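Local coordinates for 177aa long conserved hypothetical protein (ST1454) (Sulfolobus tokodaii, PDB 1WOZ) that probably transfers the adenosyl group of ATP to cob(I)alamin, as a trimeric, helical adenosyltransferase of the PduO type, at residues A[97-101]-A[173-177]; A[114-118]-A[153-157]; A[92-96]-A[158-163]. One frame throughout, in Å; residues are numbered along the deposited sequence.

Interaction 1: A[97-101]-A[173-177]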
loop_
_atom_site.group_PDB
_atom_site.type_symbol
_atom_site.label_atom_id
_atom_site.label_comp_id
_atom_site.label_asym_id
_atom_site.label_seq_id
_atom_site.Cartn_x
_atom_site.Cartn_y
_atom_site.Cartn_z
ATOM N N GLY A 97 -12.361 20.996 -14.840
ATOM C CA GLY A 97 -12.833 22.288 -14.377
ATOM C C GLY A 97 -12.319 22.493 -12.954
ATOM O O GLY A 97 -11.624 21.620 -12.401
ATOM N N PRO A 98 -12.648 23.627 -12.319
ATOM C CA PRO A 98 -12.184 23.896 -10.953
ATOM C C PRO A 98 -12.796 22.993 -9.887
ATOM O O PRO A 98 -13.951 22.579 -9.982
ATOM C CB PRO A 98 -12.564 25.367 -10.737
ATOM C CG PRO A 98 -13.857 25.492 -11.545
ATOM C CD PRO A 98 -13.487 24.730 -12.832
ATOM N N VAL A 99 -12.013 22.701 -8.860
ATOM C CA VAL A 99 -12.495 21.874 -7.762
ATOM C C VAL A 99 -12.143 22.545 -6.431
ATOM O O VAL A 99 -11.076 23.142 -6.293
ATOM C CB VAL A 99 -11.860 20.437 -7.802
ATOM C CG1 VAL A 99 -10.340 20.500 -7.468
ATOM C CG2 VAL A 99 -12.574 19.517 -6.815
ATOM N N LYS A 100 -13.067 22.481 -5.475
ATOM C CA LYS A 100 -12.837 23.021 -4.140
ATOM C C LYS A 100 -11.832 22.112 -3.428
ATOM O O LYS A 100 -11.799 20.894 -3.680
ATOM C CB LYS A 100 -14.128 22.987 -3.321
ATOM C CG LYS A 100 -15.211 23.985 -3.742
ATOM C CD LYS A 100 -16.459 23.732 -2.894
ATOM C CE LYS A 100 -17.313 24.981 -2.730
ATOM N NZ LYS A 100 -17.743 25.485 -4.047
ATOM N N LEU A 101 -11.045 22.700 -2.528
ATOM C CA LEU A 101 -10.060 21.960 -1.729
ATOM C C LEU A 101 -10.561 21.974 -0.272
ATOM O O LEU A 101 -11.221 22.939 0.144
ATOM C CB LEU A 101 -8.692 22.652 -1.848
ATOM C CG LEU A 101 -8.201 22.745 -3.303
ATOM C CD1 LEU A 101 -6.896 23.559 -3.360
ATOM C CD2 LEU A 101 -7.984 21.315 -3.863
ATOM N N ILE A 173 -11.721 23.932 2.829
ATOM C CA ILE A 173 -10.778 24.826 3.509
ATOM C C ILE A 173 -10.838 26.240 2.924
ATOM O O ILE A 173 -10.024 27.089 3.263
ATOM C CB ILE A 173 -9.320 24.312 3.424
ATOM C CG1 ILE A 173 -8.896 24.170 1.957
ATOM C CG2 ILE A 173 -9.201 23.019 4.172
ATOM C CD1 ILE A 173 -7.422 24.052 1.750
ATOM N N GLY A 174 -11.791 26.477 2.026
ATOM C CA GLY A 174 -11.960 27.806 1.466
ATOM C C GLY A 174 -11.195 28.188 0.220
ATOM O O GLY A 174 -11.282 29.335 -0.230
ATOM N N LYS A 175 -10.455 27.244 -0.352
ATOM C CA LYS A 175 -9.683 27.520 -1.566
ATOM C C LYS A 175 -10.131 26.566 -2.668
ATOM O O LYS A 175 -10.722 25.534 -2.374
ATOM C CB LYS A 175 -8.189 27.271 -1.296
ATOM C CG LYS A 175 -7.573 28.178 -0.230
ATOM C CD LYS A 175 -7.406 29.586 -0.770
ATOM C CE LYS A 175 -6.525 29.572 -2.027
ATOM N NZ LYS A 175 -6.301 30.933 -2.566
ATOM N N PHE A 176 -9.866 26.906 -3.927
ATOM C CA PHE A 176 -10.199 25.984 -5.011
ATOM C C PHE A 176 -9.023 25.933 -5.988
ATOM O O PHE A 176 -8.177 26.836 -6.019
ATOM C CB PHE A 176 -11.517 26.380 -5.723
ATOM C CG PHE A 176 -11.424 27.637 -6.568
ATOM C CD1 PHE A 176 -10.923 27.582 -7.872
ATOM C CD2 PHE A 176 -11.839 28.871 -6.057
ATOM C CE1 PHE A 176 -10.835 28.734 -8.670
ATOM C CE2 PHE A 176 -11.757 30.032 -6.840
ATOM C CZ PHE A 176 -11.253 29.965 -8.149
ATOM N N TRP A 177 -8.951 24.866 -6.770
ATOM C CA TRP A 177 -7.870 24.726 -7.722
ATOM C C TRP A 177 -8.424 24.555 -9.129
ATOM O O TRP A 177 -9.255 23.639 -9.321
ATOM C CB TRP A 177 -7.001 23.516 -7.368
ATOM C CG TRP A 177 -5.934 23.303 -8.392
ATOM C CD1 TRP A 177 -4.981 24.214 -8.786
ATOM C CD2 TRP A 177 -5.719 22.129 -9.186
ATOM N NE1 TRP A 177 -4.190 23.675 -9.780
ATOM C CE2 TRP A 177 -4.618 22.398 -10.042
ATOM C CE3 TRP A 177 -6.345 20.879 -9.260
ATOM C CZ2 TRP A 177 -4.137 21.458 -10.959
ATOM C CZ3 TRP A 177 -5.867 19.942 -10.170
ATOM C CH2 TRP A 177 -4.773 20.236 -11.008
ATOM O OXT TRP A 177 -8.020 25.330 -10.022
#
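Val-99 and Leu-101 pair with Ile-173, Lys-175 and Trp-177 in a short antiparallel backbone ladder at the surface, where the loop leaving helix 79-96 meets the C-terminal tail. The two segments run 153° apart, and Lys-100 faces Phe-176 as a non-hydrogen-bonded pair with their CA atoms 4.1 Å from each other. Val-99 holds the last residue twice: its N donates to Trp-177 O over 2.9 Å, while its O receives Trp-177 N over 2.8 Å. Farther along, Leu-101 N donates to Lys-175 O, and Ile-173 N reaches Leu-101 O over 2.9 Å in an almost straight bond (175° at the hydrogen). Between the last two rungs Gly-174, with backbone angles suited to glycine, turns the tail through a corner.

Side chains extend the contact on both sides of the ladder. Leu-101 CD1 lies 4.0 Å from Trp-177 CB, the two side chains slanting across each other. CG of Trp-177 stands anti to the backbone N (chi1 176°), which carries the indole away from 97-101 to pack on Ala-155 and Leu-158 of helix 140-163; Val-99 CG1 comes only to its edge, 4.4 Å from CE3. By the Phe-176 ring, Pro-98 CB approaches CD1 obliquely at 4.0 Å.

The terminal carboxylate serves Val-99 N as a strand carbonyl would and forms a salt bridge through OXT with Arg-93 of helix 79-96. Because main-chain atoms make every hydrogen bond between the segments, the pairing itself asks for no particular side chain, whereas the carboxylate's position probably matters to both its partners.

Interaction 2: A[114-118]-A[153-157]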
loop_
_atom_site.group_PDB
_atom_site.type_symbol
_atom_site.label_atom_id
_atom_site.label_comp_id
_atom_site.label_asym_id
_atom_site.label_seq_id
_atom_site.Cartn_x
_atom_site.Cartn_y
_atom_site.Cartn_z
ATOM N N LEU A 114 -6.414 5.900 -8.219
ATOM C CA LEU A 114 -5.499 7.000 -8.558
ATOM C C LEU A 114 -5.081 7.761 -7.299
ATOM O O LEU A 114 -3.919 8.177 -7.181
ATOM C CB LEU A 114 -6.152 7.960 -9.569
ATOM C CG LEU A 114 -6.167 7.337 -10.996
ATOM C CD1 LEU A 114 -7.178 8.081 -11.879
ATOM C CD2 LEU A 114 -4.770 7.393 -11.628
ATOM N N HIS A 115 -6.019 7.957 -6.366
ATOM C CA HIS A 115 -5.688 8.641 -5.120
ATOM C C HIS A 115 -4.749 7.791 -4.262
ATOM O O HIS A 115 -3.873 8.320 -3.571
ATOM C CB HIS A 115 -6.956 8.967 -4.316
ATOM C CG HIS A 115 -7.621 10.229 -4.755
ATOM N ND1 HIS A 115 -6.987 11.452 -4.695
ATOM C CD2 HIS A 115 -8.851 10.462 -5.281
ATOM C CE1 HIS A 115 -7.796 12.386 -5.168
ATOM N NE2 HIS A 115 -8.932 11.811 -5.531
ATOM N N VAL A 116 -4.956 6.476 -4.263
ATOM C CA VAL A 116 -4.054 5.623 -3.495
ATOM C C VAL A 116 -2.644 5.759 -4.093
ATOM O O VAL A 116 -1.647 5.909 -3.373
ATOM C CB VAL A 116 -4.479 4.133 -3.566
ATOM C CG1 VAL A 116 -3.318 3.243 -3.105
ATOM C CG2 VAL A 116 -5.732 3.894 -2.701
ATOM N N THR A 117 -2.575 5.707 -5.417
ATOM C CA THR A 117 -1.306 5.815 -6.126
ATOM C C THR A 117 -0.672 7.182 -5.825
ATOM O O THR A 117 0.536 7.285 -5.578
ATOM C CB THR A 117 -1.555 5.607 -7.637
ATOM O OG1 THR A 117 -2.182 4.329 -7.812
ATOM C CG2 THR A 117 -0.245 5.615 -8.429
ATOM N N ARG A 118 -1.506 8.222 -5.801
ATOM C CA ARG A 118 -1.049 9.570 -5.482
ATOM C C ARG A 118 -0.427 9.632 -4.059
ATOM O O ARG A 118 0.641 10.230 -3.832
ATOM C CB ARG A 118 -2.257 10.526 -5.597
ATOM C CG ARG A 118 -2.036 11.991 -5.159
ATOM C CD ARG A 118 -3.410 12.728 -4.969
ATOM N NE ARG A 118 -4.199 12.083 -3.910
ATOM C CZ ARG A 118 -3.898 12.120 -2.617
ATOM N NH1 ARG A 118 -2.834 12.808 -2.188
ATOM N NH2 ARG A 118 -4.601 11.383 -1.757
ATOM N N LEU A 153 -1.497 12.874 -10.866
ATOM C CA LEU A 153 -2.385 11.797 -10.432
ATOM C C LEU A 153 -3.688 12.373 -9.847
ATOM O O LEU A 153 -4.769 11.825 -10.065
ATOM C CB LEU A 153 -1.668 10.914 -9.406
ATOM C CG LEU A 153 -0.524 10.053 -9.998
ATOM C CD1 LEU A 153 0.311 9.455 -8.873
ATOM C CD2 LEU A 153 -1.101 8.932 -10.884
ATOM N N PHE A 154 -3.557 13.460 -9.090
ATOM C CA PHE A 154 -4.702 14.158 -8.485
ATOM C C PHE A 154 -5.617 14.665 -9.607
ATOM O O PHE A 154 -6.821 14.419 -9.604
ATOM C CB PHE A 154 -4.173 15.321 -7.630
ATOM C CG PHE A 154 -5.250 16.108 -6.924
ATOM C CD1 PHE A 154 -5.856 17.191 -7.545
ATOM C CD2 PHE A 154 -5.659 15.760 -5.639
ATOM C CE1 PHE A 154 -6.868 17.932 -6.894
ATOM C CE2 PHE A 154 -6.670 16.485 -4.970
ATOM C CZ PHE A 154 -7.275 17.576 -5.605
ATOM N N ALA A 155 -5.043 15.340 -10.601
ATOM C CA ALA A 155 -5.860 15.851 -11.702
ATOM C C ALA A 155 -6.544 14.731 -12.454
ATOM O O ALA A 155 -7.692 14.872 -12.898
ATOM C CB ALA A 155 -4.989 16.695 -12.662
HETATM N N MSE A 156 -5.857 13.594 -12.589
HETATM C CA MSE A 156 -6.465 12.481 -13.288
HETATM C C MSE A 156 -7.629 11.917 -12.485
HETATM O O MSE A 156 -8.621 11.499 -13.059
HETATM C CB MSE A 156 -5.447 11.360 -13.544
HETATM C CG MSE A 156 -4.366 11.698 -14.541
HETATM SE SE MSE A 156 -3.240 10.087 -14.660
HETATM C CE MSE A 156 -2.219 10.490 -16.270
ATOM N N ALA A 157 -7.505 11.893 -11.161
ATOM C CA ALA A 157 -8.582 11.371 -10.320
ATOM C C ALA A 157 -9.838 12.253 -10.440
ATOM O O ALA A 157 -10.962 11.745 -10.408
ATOM C CB ALA A 157 -8.116 11.282 -8.846
#
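Leu-153 and Ala-157 are the two bumps that helix 140-163 presses into helix 109-134, an antiparallel pair within the five-helix bundle of this PduO-type fold. The axes of the two short segments approach to 8.7 Å, at 168°, near enough for small and branched side chains to interlock. Leu-153 enters a hollow walled by Leu-114, Thr-117 and Arg-118: its CD1 rests 3.7 Å from Arg-118 CA and also meets Thr-117 CG2, while its other methyl, CD2, lies 4.0 Å from Leu-114 CD2. One turn on, the Ala-157 methyl fits between Leu-114, whose CB is 3.9 Å from Ala-157 CB, and one face of the His-115 imidazole. That is a CH-pi contact, the methyl shifted toward the ring rim and 3.5 Å from NE2 of His-115.

On the flank, Arg-118 and Phe-154 run side by side and point the same way, with Arg-118 CD in the plane of the phenyl ring at its edge. A bend at chi3 (62°) then turns the guanidinium back toward its own helix, standing it at 83° to that ring. Its NH2 forms a salt bridge with Asp-32 of the second subunit, a residue that also lines the pocket of the bound polyether, so the bundle core is coupled to the trimer interface. The imidazole is fixed in its turn by Arg-118 NE, which donates to His-115 ND1 over 3.0 Å from within the ring plane.

Interaction 3: A[92-96]-A[158-163]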
loop_
_atom_site.group_PDB
_atom_site.type_symbol
_atom_site.label_atom_id
_atom_site.label_comp_id
_atom_site.label_asym_id
_atom_site.label_seq_id
_atom_site.Cartn_x
_atom_site.Cartn_y
_atom_site.Cartn_z
ATOM N N TYR A 92 -5.762 17.820 -18.034
ATOM C CA TYR A 92 -6.788 17.114 -17.265
ATOM C C TYR A 92 -7.643 18.110 -16.467
ATOM O O TYR A 92 -8.865 17.979 -16.371
ATOM C CB TYR A 92 -6.123 16.104 -16.328
ATOM C CG TYR A 92 -5.653 14.889 -17.072
ATOM C CD1 TYR A 92 -6.577 14.037 -17.672
ATOM C CD2 TYR A 92 -4.293 14.610 -17.223
ATOM C CE1 TYR A 92 -6.178 12.942 -18.398
ATOM C CE2 TYR A 92 -3.874 13.503 -17.968
ATOM C CZ TYR A 92 -4.828 12.679 -18.549
ATOM O OH TYR A 92 -4.464 11.574 -19.283
ATOM N N ARG A 93 -6.989 19.113 -15.905
ATOM C CA ARG A 93 -7.696 20.114 -15.137
ATOM C C ARG A 93 -8.623 20.914 -16.053
ATOM O O ARG A 93 -9.687 21.369 -15.620
ATOM C CB ARG A 93 -6.688 21.026 -14.437
ATOM C CG ARG A 93 -7.282 22.321 -13.925
ATOM C CD ARG A 93 -8.292 22.131 -12.770
ATOM N NE ARG A 93 -8.728 23.448 -12.314
ATOM C CZ ARG A 93 -9.408 24.311 -13.074
ATOM N NH1 ARG A 93 -9.754 23.985 -14.316
ATOM N NH2 ARG A 93 -9.689 25.529 -12.621
ATOM N N LYS A 94 -8.230 21.104 -17.312
ATOM C CA LYS A 94 -9.108 21.825 -18.244
ATOM C C LYS A 94 -10.391 21.026 -18.406
ATOM O O LYS A 94 -11.481 21.602 -18.518
ATOM C CB LYS A 94 -8.461 22.012 -19.630
ATOM C CG LYS A 94 -7.434 23.141 -19.712
ATOM C CD LYS A 94 -6.807 23.209 -21.119
ATOM C CE LYS A 94 -6.159 24.568 -21.411
ATOM N NZ LYS A 94 -5.341 25.080 -20.271
ATOM N N GLU A 95 -10.277 19.699 -18.405
ATOM C CA GLU A 95 -11.466 18.867 -18.563
ATOM C C GLU A 95 -12.316 18.808 -17.298
ATOM O O GLU A 95 -13.540 18.860 -17.376
ATOM C CB GLU A 95 -11.099 17.425 -18.964
ATOM C CG GLU A 95 -12.331 16.548 -19.299
ATOM C CD GLU A 95 -11.980 15.118 -19.683
ATOM O OE1 GLU A 95 -10.859 14.865 -20.196
ATOM O OE2 GLU A 95 -12.839 14.243 -19.483
ATOM N N SER A 96 -11.685 18.683 -16.134
ATOM C CA SER A 96 -12.456 18.578 -14.903
ATOM C C SER A 96 -13.021 19.911 -14.459
ATOM O O SER A 96 -14.054 19.962 -13.793
ATOM C CB SER A 96 -11.600 18.004 -13.757
ATOM O OG SER A 96 -10.604 18.925 -13.360
ATOM N N LEU A 158 -9.647 13.566 -10.583
ATOM C CA LEU A 158 -10.787 14.482 -10.760
ATOM C C LEU A 158 -11.513 14.159 -12.072
ATOM O O LEU A 158 -12.754 14.120 -12.122
ATOM C CB LEU A 158 -10.312 15.944 -10.836
ATOM C CG LEU A 158 -9.522 16.495 -9.647
ATOM C CD1 LEU A 158 -9.131 17.945 -9.934
ATOM C CD2 LEU A 158 -10.365 16.381 -8.361
ATOM N N VAL A 159 -10.740 13.954 -13.138
ATOM C CA VAL A 159 -11.323 13.645 -14.429
ATOM C C VAL A 159 -11.989 12.268 -14.403
ATOM O O VAL A 159 -13.071 12.082 -15.003
ATOM C CB VAL A 159 -10.265 13.732 -15.570
ATOM C CG1 VAL A 159 -10.850 13.164 -16.871
ATOM C CG2 VAL A 159 -9.865 15.219 -15.791
ATOM N N ALA A 160 -11.376 11.311 -13.697
ATOM C CA ALA A 160 -11.966 9.969 -13.585
ATOM C C ALA A 160 -13.375 10.047 -12.986
ATOM O O ALA A 160 -14.317 9.382 -13.477
ATOM C CB ALA A 160 -11.089 9.067 -12.694
ATOM N N ASN A 161 -13.528 10.803 -11.900
ATOM C CA ASN A 161 -14.865 10.932 -11.294
ATOM C C ASN A 161 -15.833 11.630 -12.236
ATOM O O ASN A 161 -16.969 11.213 -12.375
ATOM C CB ASN A 161 -14.805 11.674 -9.941
ATOM C CG ASN A 161 -14.425 10.739 -8.804
ATOM O OD1 ASN A 161 -14.655 9.525 -8.894
ATOM N ND2 ASN A 161 -13.843 11.285 -7.741
ATOM N N LYS A 162 -15.394 12.702 -12.884
ATOM C CA LYS A 162 -16.273 13.385 -13.839
ATOM C C LYS A 162 -16.745 12.418 -14.923
ATOM O O LYS A 162 -17.941 12.365 -15.254
ATOM C CB LYS A 162 -15.543 14.549 -14.507
ATOM C CG LYS A 162 -16.379 15.288 -15.547
ATOM C CD LYS A 162 -15.588 16.471 -16.089
ATOM C CE LYS A 162 -16.315 17.171 -17.239
ATOM N NZ LYS A 162 -17.503 17.910 -16.743
ATOM N N ARG A 163 -15.818 11.648 -15.488
ATOM C CA ARG A 163 -16.191 10.696 -16.529
ATOM C C ARG A 163 -17.113 9.605 -15.999
ATOM O O ARG A 163 -17.824 8.963 -16.776
ATOM C CB ARG A 163 -14.943 10.060 -17.163
ATOM C CG ARG A 163 -14.111 11.071 -17.961
ATOM C CD ARG A 163 -12.876 10.415 -18.623
ATOM N NE ARG A 163 -12.028 11.406 -19.280
ATOM C CZ ARG A 163 -10.856 11.130 -19.847
ATOM N NH1 ARG A 163 -10.398 9.884 -19.842
ATOM N NH2 ARG A 163 -10.129 12.099 -20.391
#
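The carboxylate of Glu-95 and the guanidinium of Arg-163 meet edge to edge, their planes only 19° apart. The grip is side-on: NH2 of Arg-163 donates to OE1 of Glu-95 over 2.9 Å, on its syn lone pair, and Arg-163 NE reaches OE2 of Glu-95 over 3.0 Å. Glu-95 holds CG anti to the backbone N (chi1 -173°) and runs straight beyond it, which carries the carboxylate across. Val-159 CG1 lies over one face of that carboxylate, 3.6 Å from Glu-95 CD, while Trp-47 makes a cation-pi contact with the guanidinium. At the Tyr-92 ring, Val-159 CG2 sits by the edge, near the plane; the Tyr-92 hydroxyl bonds to Asp-53. These groups join the C-terminal ends of helices 79-96 and 140-163, neighbours in the five-helix bundle that cross at 36°. Val-159 wedges in tightly, with CG2 just 3.0 Å from Tyr-92 O. With a leucine in place of Arg-163, the Glu-95 carboxylate would probably lose both bonds and be able to turn, and Asp-49, which also forms a salt bridge with NH2, would be left without this mate. Alongside, Ser-96 CB rests 3.8 Å from Leu-158 CB. Toward solvent, the chain of Lys-162, bent only at its last torsion, lays CE 3.3 Å from Glu-95 O.

In the fold
Followed from the N terminus, the chain builds helices 23-44 and 48-69 before any of the three contacts opens. Helix 79-96 then supplies 92-96 for interaction 3, the loop directly after it supplies 97-101 for interaction 1, and helix 109-134 supplies 114-118 for interaction 2. Closure begins with interaction 2 at 153-157, which completes the innermost loop; helix 140-163 goes straight on to close interaction 3, and the C-terminal tail closes interaction 1 last. Interaction 2 thus lies within both other loops, whereas interactions 1 and 3 cross. Trp-177 ties the tail to the bundle by packing on Phe-154 of interaction 2, and Ala-155 of interaction 2 packs against Tyr-92 of interaction 3.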